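Local atomic coordinates of N5-Carboxyaminoimidazole ribonucleotide synthetase (PDB entry 3ORQ), a protein that catalyses the ATP-dependent carboxylation of 5-aminoimidazole ribonucleotide with bicarbonate to N5-carboxyaminoimidazole ribonucleotide, a step of purine biosynthesis. Residues Q87-L92 / Y96-G101; N7-G12 / C74-Y79. All blocks are in the same frame, centred on the assembly; numbering follows the deposited sequence.

Contact 1: Q87-L92 / Y96-G101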
ATOM      1  N   GLN A  87      -2.897  12.067 -31.095  1.00 23.72           N
ATOM      2  CA  GLN A  87      -2.086  11.776 -32.258  1.00 23.45           C
ATOM      3  C   GLN A  87      -0.751  11.129 -31.874  1.00 21.80           C
ATOM      4  O   GLN A  87      -0.313  10.203 -32.533  1.00 20.54           O
ATOM      5  CB  GLN A  87      -1.861  13.043 -33.100  1.00 25.55           C
ATOM      6  CG  GLN A  87      -1.889  12.784 -34.614  1.00 31.78           C
ATOM      7  CD  GLN A  87      -0.836  11.761 -35.074  1.00 38.31           C
ATOM      8  OE1 GLN A  87      -1.173  10.636 -35.514  1.00 37.66           O
ATOM      9  NE2 GLN A  87       0.447  12.142 -34.955  1.00 39.84           N
ATOM     10  N   GLN A  88      -0.120  11.607 -30.800  1.00 20.99           N
ATOM     11  CA  GLN A  88       1.138  11.028 -30.346  1.00 19.83           C
ATOM     12  C   GLN A  88       0.900   9.595 -29.828  1.00 16.88           C
ATOM     13  O   GLN A  88       1.686   8.686 -30.082  1.00 14.97           O
ATOM     14  CB  GLN A  88       1.772  11.886 -29.243  1.00 20.62           C
ATOM     15  CG  GLN A  88       2.709  12.981 -29.748  1.00 27.51           C
ATOM     16  CD  GLN A  88       3.795  12.451 -30.681  1.00 31.10           C
ATOM     17  OE1 GLN A  88       4.669  11.694 -30.267  1.00 31.59           O
ATOM     18  NE2 GLN A  88       3.734  12.848 -31.950  1.00 34.37           N
ATOM     19  N   LEU A  89      -0.188   9.434 -29.085  1.00 13.11           N
ATOM     20  CA  LEU A  89      -0.507   8.202 -28.421  1.00 10.80           C
ATOM     21  C   LEU A  89      -0.886   7.124 -29.464  1.00 11.61           C
ATOM     22  O   LEU A  89      -0.541   5.958 -29.302  1.00  8.74           O
ATOM     23  CB  LEU A  89      -1.642   8.455 -27.437  1.00  9.11           C
ATOM     24  CG  LEU A  89      -2.160   7.321 -26.554  1.00 10.81           C
ATOM     25  CD1 LEU A  89      -1.007   6.756 -25.698  1.00 11.77           C
ATOM     26  CD2 LEU A  89      -3.310   7.814 -25.666  1.00  7.94           C
ATOM     27  N   LYS A  90      -1.565   7.529 -30.544  1.00 11.81           N
ATOM     28  CA  LYS A  90      -1.874   6.598 -31.645  1.00 11.52           C
ATOM     29  C   LYS A  90      -0.586   6.025 -32.253  1.00 11.34           C
ATOM     30  O   LYS A  90      -0.435   4.827 -32.338  1.00 11.79           O
ATOM     31  CB  LYS A  90      -2.801   7.235 -32.711  1.00 10.69           C
ATOM     32  CG  LYS A  90      -3.076   6.337 -33.908  1.00 10.80           C
ATOM     33  CD  LYS A  90      -4.119   6.918 -34.859  1.00 16.75           C
ATOM     34  CE  LYS A  90      -4.315   6.018 -36.120  1.00 18.16           C
ATOM     35  NZ  LYS A  90      -3.111   6.069 -37.024  1.00 19.30           N
ATOM     36  N   LEU A  91       0.351   6.890 -32.622  1.00 12.93           N
ATOM     37  CA  LEU A  91       1.680   6.448 -33.027  1.00 14.94           C
ATOM     38  C   LEU A  91       2.334   5.439 -32.064  1.00 14.69           C
ATOM     39  O   LEU A  91       2.930   4.486 -32.502  1.00 15.71           O
ATOM     40  CB  LEU A  91       2.616   7.639 -33.163  1.00 14.40           C
ATOM     41  CG  LEU A  91       2.355   8.531 -34.367  1.00 18.65           C
ATOM     42  CD1 LEU A  91       3.593   9.409 -34.583  1.00 17.79           C
ATOM     43  CD2 LEU A  91       1.974   7.709 -35.643  1.00 18.81           C
ATOM     44  N   LEU A  92       2.216   5.669 -30.765  1.00 14.32           N
ATOM     45  CA  LEU A  92       2.809   4.804 -29.749  1.00 14.29           C
ATOM     46  C   LEU A  92       2.086   3.456 -29.619  1.00 14.28           C
ATOM     47  O   LEU A  92       2.739   2.443 -29.452  1.00 13.06           O
ATOM     48  CB  LEU A  92       2.798   5.497 -28.396  1.00 15.86           C
ATOM     49  CG  LEU A  92       3.896   6.477 -28.006  1.00 20.63           C
ATOM     50  CD1 LEU A  92       3.624   6.912 -26.563  1.00 21.23           C
ATOM     51  CD2 LEU A  92       5.334   5.899 -28.140  1.00 20.78           C
ATOM     52  N   TYR A  96       4.155   0.076 -29.761  1.00 11.59           N
ATOM     53  CA  TYR A  96       4.352  -0.590 -28.477  1.00  9.97           C
ATOM     54  C   TYR A  96       3.065  -1.128 -27.895  1.00  8.02           C
ATOM     55  O   TYR A  96       2.027  -0.951 -28.460  1.00  8.42           O
ATOM     56  CB  TYR A  96       4.991   0.379 -27.485  1.00 10.47           C
ATOM     57  CG  TYR A  96       6.218   1.054 -28.036  1.00 13.81           C
ATOM     58  CD1 TYR A  96       7.462   0.390 -28.033  1.00 15.91           C
ATOM     59  CD2 TYR A  96       6.143   2.354 -28.584  1.00 14.25           C
ATOM     60  CE1 TYR A  96       8.605   0.997 -28.581  1.00 19.47           C
ATOM     61  CE2 TYR A  96       7.269   2.970 -29.115  1.00 17.38           C
ATOM     62  CZ  TYR A  96       8.499   2.286 -29.126  1.00 21.97           C
ATOM     63  OH  TYR A  96       9.622   2.897 -29.653  1.00 27.47           O
ATOM     64  N   ASN A  97       3.147  -1.766 -26.731  1.00  8.46           N
ATOM     65  CA  ASN A  97       1.979  -2.404 -26.117  1.00  6.46           C
ATOM     66  C   ASN A  97       1.239  -1.471 -25.151  1.00  6.89           C
ATOM     67  O   ASN A  97       1.741  -1.175 -24.019  1.00  5.41           O
ATOM     68  CB  ASN A  97       2.402  -3.693 -25.419  1.00  5.66           C
ATOM     69  CG  ASN A  97       1.255  -4.369 -24.711  1.00  4.46           C
ATOM     70  OD1 ASN A  97       0.158  -4.429 -25.239  1.00  6.54           O
ATOM     71  ND2 ASN A  97       1.496  -4.859 -23.498  1.00  4.69           N
ATOM     72  N   ILE A  98       0.078  -1.002 -25.608  1.00  3.50           N
ATOM     73  CA  ILE A  98      -0.771  -0.076 -24.853  1.00  4.89           C
ATOM     74  C   ILE A  98      -2.228  -0.547 -25.009  1.00  6.66           C
ATOM     75  O   ILE A  98      -2.970  -0.047 -25.861  1.00  8.23           O
ATOM     76  CB  ILE A  98      -0.647   1.385 -25.357  1.00  5.67           C
ATOM     77  CG1 ILE A  98       0.843   1.763 -25.607  1.00  6.11           C
ATOM     78  CG2 ILE A  98      -1.321   2.417 -24.367  1.00  4.38           C
ATOM     79  CD1 ILE A  98       1.071   3.280 -25.932  1.00  2.11           C
ATOM     80  N   PRO A  99      -2.634  -1.518 -24.197  1.00  5.02           N
ATOM     81  CA  PRO A  99      -3.940  -2.112 -24.362  1.00  5.12           C
ATOM     82  C   PRO A  99      -5.055  -1.077 -24.189  1.00  6.19           C
ATOM     83  O   PRO A  99      -6.151  -1.285 -24.686  1.00  6.13           O
ATOM     84  CB  PRO A  99      -4.000  -3.159 -23.258  1.00  4.67           C
ATOM     85  CG  PRO A  99      -2.602  -3.402 -22.865  1.00  5.31           C
ATOM     86  CD  PRO A  99      -1.868  -2.135 -23.098  1.00  5.71           C
ATOM     87  N   GLN A 100      -4.766   0.021 -23.492  1.00  5.77           N
ATOM     88  CA  GLN A 100      -5.730   1.126 -23.358  1.00  5.41           C
ATOM     89  C   GLN A 100      -6.056   1.853 -24.659  1.00  6.03           C
ATOM     90  O   GLN A 100      -7.106   2.514 -24.754  1.00  7.83           O
ATOM     91  CB  GLN A 100      -5.221   2.138 -22.316  1.00  3.22           C
ATOM     92  CG  GLN A 100      -5.431   1.704 -20.892  1.00  4.61           C
ATOM     93  CD  GLN A 100      -4.727   2.641 -19.927  1.00  9.90           C
ATOM     94  OE1 GLN A 100      -3.491   2.696 -19.883  1.00  5.92           O
ATOM     95  NE2 GLN A 100      -5.512   3.417 -19.177  1.00 10.01           N
ATOM     96  N   GLY A 101      -5.197   1.731 -25.680  1.00  5.92           N
ATOM     97  CA  GLY A 101      -5.510   2.325 -27.015  1.00  3.71           C
ATOM     98  C   GLY A 101      -5.449   3.841 -26.931  1.00  5.47           C
ATOM     99  O   GLY A 101      -4.903   4.391 -25.952  1.00  6.14           O
TER
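L92 meets both Y96 and I98, and the three residues carry most of the 256 Å² buried between helical segment 87-92 and the loop segment 96-101. L92 has the largest share. Its methyl L92 CD2 lies by the CD2-CE2 bond of the tyrosine ring, 3.6 Å from Y96 CE2, and the two side chains run at a slant to each other. L92 O also lies 3.5 Å from Y96 CD2, oblique to the ring, and the same oxygen accepts the one hydrogen bond across the contact: Y96 N stands 2.8 Å from L92 O, with an N-H...O angle of 157°. Donor and acceptor are four residues apart, so the bond has the i to i+4 spacing of the alpha helix and carries its pattern onto the residue that follows helix 86-95.

I98 directs its side chain at the helix. Its CG1 is anti to the carbonyl carbon (chi1 -44°) and the chain then extends fully (chi2 -172°), which brings I98 CD1 to 3.7 Å from L92 CB. I98 CD1 also comes within 4.1 Å of L89 CD1, about one helical turn earlier. The other branch of that leucine, L89 CD2, lies 3.8 Å from G101 O, at the last residue of the type I turn 98-101, which is closed by G101 N bonding to I98 O at 2.9 Å. Helix 64-73 borders the contact through L67 on L92 and Q72 on Y96, and N68 takes a hydrogen bond with the phenol OH. Within the preATP-grasp domain, the loop thus runs from helix 86-95 back along strand 76-79, where N97 bonds to I77.

Chemically, one moderately bent backbone bond probably helps set how the chain leaves the helix, while the side-chain contacts are apolar, apart from carbons against the carbonyl oxygens of G101 and L92, consistent with the hydrophobic effect holding the loop against the helix.

Contact 2: N7-G12 / C74-Y79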
ATOM      1  N   ASN A   7      -1.257  -9.064 -24.306  1.00 11.99           N
ATOM      2  CA  ASN A   7      -0.163  -9.715 -23.563  1.00 10.27           C
ATOM      3  C   ASN A   7      -0.426  -9.882 -22.079  1.00  9.12           C
ATOM      4  O   ASN A   7      -0.832  -8.918 -21.385  1.00  6.45           O
ATOM      5  CB  ASN A   7       1.112  -8.957 -23.748  1.00 10.12           C
ATOM      6  CG  ASN A   7       1.634  -9.040 -25.168  1.00 15.61           C
ATOM      7  OD1 ASN A   7       1.029  -9.667 -26.052  1.00 18.43           O
ATOM      8  ND2 ASN A   7       2.765  -8.394 -25.399  1.00 17.47           N
ATOM      9  N   LYS A   8      -0.219 -11.108 -21.615  1.00  8.09           N
ATOM     10  CA  LYS A   8      -0.205 -11.427 -20.194  1.00  9.87           C
ATOM     11  C   LYS A   8       1.217 -11.263 -19.696  1.00  9.74           C
ATOM     12  O   LYS A   8       2.091 -12.056 -20.048  1.00 11.38           O
ATOM     13  CB  LYS A   8      -0.753 -12.844 -19.907  1.00 10.42           C
ATOM     14  CG  LYS A   8      -2.275 -12.947 -20.175  1.00 13.78           C
ATOM     15  CD  LYS A   8      -2.847 -14.360 -19.944  1.00 18.28           C
ATOM     16  CE  LYS A   8      -4.367 -14.366 -20.266  1.00 20.89           C
ATOM     17  NZ  LYS A   8      -5.009 -15.697 -20.519  1.00 17.90           N
ATOM     18  N   LEU A   9       1.457 -10.206 -18.914  1.00  8.00           N
ATOM     19  CA  LEU A   9       2.813  -9.906 -18.406  1.00  9.13           C
ATOM     20  C   LEU A   9       3.005 -10.426 -16.988  1.00  9.52           C
ATOM     21  O   LEU A   9       2.141 -10.216 -16.105  1.00 12.37           O
ATOM     22  CB  LEU A   9       3.095  -8.397 -18.412  1.00  8.59           C
ATOM     23  CG  LEU A   9       3.002  -7.694 -19.771  1.00 10.61           C
ATOM     24  CD1 LEU A   9       3.090  -6.210 -19.530  1.00 10.40           C
ATOM     25  CD2 LEU A   9       4.071  -8.219 -20.746  1.00  8.98           C
ATOM     26  N   LYS A  10       4.148 -11.057 -16.759  1.00  5.93           N
ATOM     27  CA  LYS A  10       4.471 -11.646 -15.459  1.00  5.67           C
ATOM     28  C   LYS A  10       5.366 -10.727 -14.671  1.00  5.57           C
ATOM     29  O   LYS A  10       6.056  -9.848 -15.240  1.00  5.15           O
ATOM     30  CB  LYS A  10       5.131 -13.027 -15.634  1.00  6.52           C
ATOM     31  CG  LYS A  10       4.146 -14.106 -16.256  1.00  9.44           C
ATOM     32  CD  LYS A  10       4.910 -15.383 -16.600  1.00 13.26           C
ATOM     33  CE  LYS A  10       4.000 -16.594 -16.635  1.00 17.28           C
ATOM     34  NZ  LYS A  10       3.239 -16.673 -17.898  1.00 15.34           N
ATOM     35  N   PHE A  11       5.357 -10.899 -13.349  1.00  3.54           N
ATOM     36  CA  PHE A  11       6.166 -10.049 -12.515  1.00  2.22           C
ATOM     37  C   PHE A  11       7.563 -10.008 -13.111  1.00  3.01           C
ATOM     38  O   PHE A  11       8.009 -10.992 -13.737  1.00  2.00           O
ATOM     39  CB  PHE A  11       6.186 -10.526 -11.049  1.00  3.12           C
ATOM     40  CG  PHE A  11       6.819 -11.891 -10.854  1.00  2.00           C
ATOM     41  CD1 PHE A  11       8.205 -12.047 -10.883  1.00  2.00           C
ATOM     42  CD2 PHE A  11       6.022 -13.014 -10.648  1.00  2.00           C
ATOM     43  CE1 PHE A  11       8.782 -13.299 -10.679  1.00  2.00           C
ATOM     44  CE2 PHE A  11       6.597 -14.273 -10.421  1.00  2.00           C
ATOM     45  CZ  PHE A  11       7.949 -14.422 -10.442  1.00  2.00           C
ATOM     46  N   GLY A  12       8.266  -8.888 -12.909  1.00  2.28           N
ATOM     47  CA  GLY A  12       9.585  -8.731 -13.528  1.00  2.00           C
ATOM     48  C   GLY A  12       9.499  -7.909 -14.797  1.00  3.21           C
ATOM     49  O   GLY A  12      10.496  -7.332 -15.224  1.00  4.02           O
ATOM     50  N   CYS A  74       9.835  -0.472 -21.932  1.00 10.99           N
ATOM     51  CA  CYS A  74       8.663  -0.988 -21.209  1.00 11.71           C
ATOM     52  C   CYS A  74       8.007  -2.119 -21.957  1.00  9.89           C
ATOM     53  O   CYS A  74       8.092  -2.187 -23.196  1.00  9.27           O
ATOM     54  CB  CYS A  74       7.618   0.141 -21.007  1.00 12.10           C
ATOM     55  SG  CYS A  74       8.240   1.471 -19.944  1.00 17.24           S
ATOM     56  N   ASP A  75       7.330  -2.987 -21.215  1.00  7.30           N
ATOM     57  CA  ASP A  75       6.565  -4.069 -21.846  1.00  7.37           C
ATOM     58  C   ASP A  75       5.096  -3.685 -22.000  1.00  6.19           C
ATOM     59  O   ASP A  75       4.359  -4.291 -22.795  1.00  6.97           O
ATOM     60  CB  ASP A  75       6.694  -5.340 -21.014  1.00  6.60           C
ATOM     61  CG  ASP A  75       8.124  -5.771 -20.862  1.00  6.33           C
ATOM     62  OD1 ASP A  75       8.734  -6.173 -21.869  1.00 12.21           O
ATOM     63  OD2 ASP A  75       8.671  -5.677 -19.761  1.00  4.58           O
ATOM     64  N   VAL A  76       4.670  -2.698 -21.215  1.00  4.86           N
ATOM     65  CA  VAL A  76       3.318  -2.130 -21.333  1.00  4.84           C
ATOM     66  C   VAL A  76       3.386  -0.665 -20.985  1.00  4.28           C
ATOM     67  O   VAL A  76       4.179  -0.277 -20.147  1.00  4.50           O
ATOM     68  CB  VAL A  76       2.270  -2.875 -20.429  1.00  3.29           C
ATOM     69  CG1 VAL A  76       2.576  -2.693 -18.968  1.00  2.00           C
ATOM     70  CG2 VAL A  76       0.890  -2.378 -20.704  1.00  2.00           C
ATOM     71  N   ILE A  77       2.567   0.160 -21.620  1.00  5.55           N
ATOM     72  CA  ILE A  77       2.539   1.598 -21.270  1.00  4.73           C
ATOM     73  C   ILE A  77       1.125   2.009 -20.894  1.00  3.26           C
ATOM     74  O   ILE A  77       0.167   1.646 -21.578  1.00  4.86           O
ATOM     75  CB  ILE A  77       3.072   2.494 -22.399  1.00  5.67           C
ATOM     76  CG1 ILE A  77       4.556   2.250 -22.655  1.00  9.60           C
ATOM     77  CG2 ILE A  77       2.878   3.950 -22.096  1.00  7.12           C
ATOM     78  CD1 ILE A  77       4.970   2.792 -23.972  1.00 15.17           C
ATOM     79  N   THR A  78       1.004   2.706 -19.770  1.00  2.00           N
ATOM     80  CA  THR A  78      -0.285   3.266 -19.331  1.00  2.30           C
ATOM     81  C   THR A  78      -0.078   4.750 -19.064  1.00  5.08           C
ATOM     82  O   THR A  78       1.029   5.266 -19.195  1.00  6.59           O
ATOM     83  CB  THR A  78      -0.841   2.563 -18.069  1.00  4.13           C
ATOM     84  OG1 THR A  78      -2.137   3.099 -17.732  1.00  4.70           O
ATOM     85  CG2 THR A  78       0.129   2.702 -16.863  1.00  2.00           C
ATOM     86  N   TYR A  79      -1.145   5.456 -18.734  1.00  5.66           N
ATOM     87  CA  TYR A  79      -1.027   6.889 -18.578  1.00  5.80           C
ATOM     88  C   TYR A  79      -1.814   7.250 -17.375  1.00  7.37           C
ATOM     89  O   TYR A  79      -2.788   6.564 -17.024  1.00  6.70           O
ATOM     90  CB  TYR A  79      -1.549   7.669 -19.808  1.00  6.03           C
ATOM     91  CG  TYR A  79      -2.824   7.133 -20.386  1.00  4.39           C
ATOM     92  CD1 TYR A  79      -4.057   7.437 -19.816  1.00  3.23           C
ATOM     93  CD2 TYR A  79      -2.808   6.318 -21.509  1.00  8.79           C
ATOM     94  CE1 TYR A  79      -5.255   6.887 -20.340  1.00  3.68           C
ATOM     95  CE2 TYR A  79      -4.027   5.802 -22.069  1.00  7.85           C
ATOM     96  CZ  TYR A  79      -5.212   6.091 -21.466  1.00  2.82           C
ATOM     97  OH  TYR A  79      -6.353   5.601 -21.993  1.00  9.63           O
TER
HETATM   98  O   HOH W   1       4.825  -6.467 -24.276  1.00 13.24           O
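L9 reaches from the loop ahead of strand 14-18 to D75 and V76, where strand 76-79 begins. Its CG is anti to the carbonyl carbon (chi1 -59°) and chi2 is 171°, a common leucine conformer that spreads the two methyls over neighbouring residues. L9 CD1 lies 3.6 Å from V76 CB and equally close to V76 CG1; L9 CD2 is 3.9 Å from D75 CB. The valine presents that methyl because its chi1 of 65° sets CG1 between backbone N and carbonyl carbon.

D75 offers L9 its methylene, while its carboxylate turns to another task: OD2 accepts a hydrogen bond from the backbone N of T14. No direct hydrogen bond joins the two segments. A water bridges them instead, accepting from N7 ND2 at 3.0 Å and donating to D75 O at 2.7 Å; that carbonyl also receives N97 ND2.

V76 is bonded through its backbone to G16 of the adjacent strand 14-18. The contact thus lies beside the start of outermost strand 76-79 in a parallel sheet of order 3-2-1-4, the arrangement of the Rossmann-like preATP-grasp domain of ATP-grasp enzymes.

Strand 76-79 and the 96-101 loop join the two contacts, whose centres are about 13 Å apart. N97 O and I77 N form a probable backbone hydrogen bond at 2.9 Å, and Q100 OE1 lies 2.6 Å from T78 OG1, another probable hydrogen bond. Contact 1 is the more buried: four of its five touching residues are buried, against one of three in contact 2. Contact 1 folds a loop back on the helix just before it, with a backbone hydrogen bond and 256 Å² buried; contact 2 joins segments 62 residues apart through 144 Å² and a bridging water, without a direct hydrogen bond. K10 and F11 also pack against N328 and E327 of the second subunit; no other subunit touches contact 1.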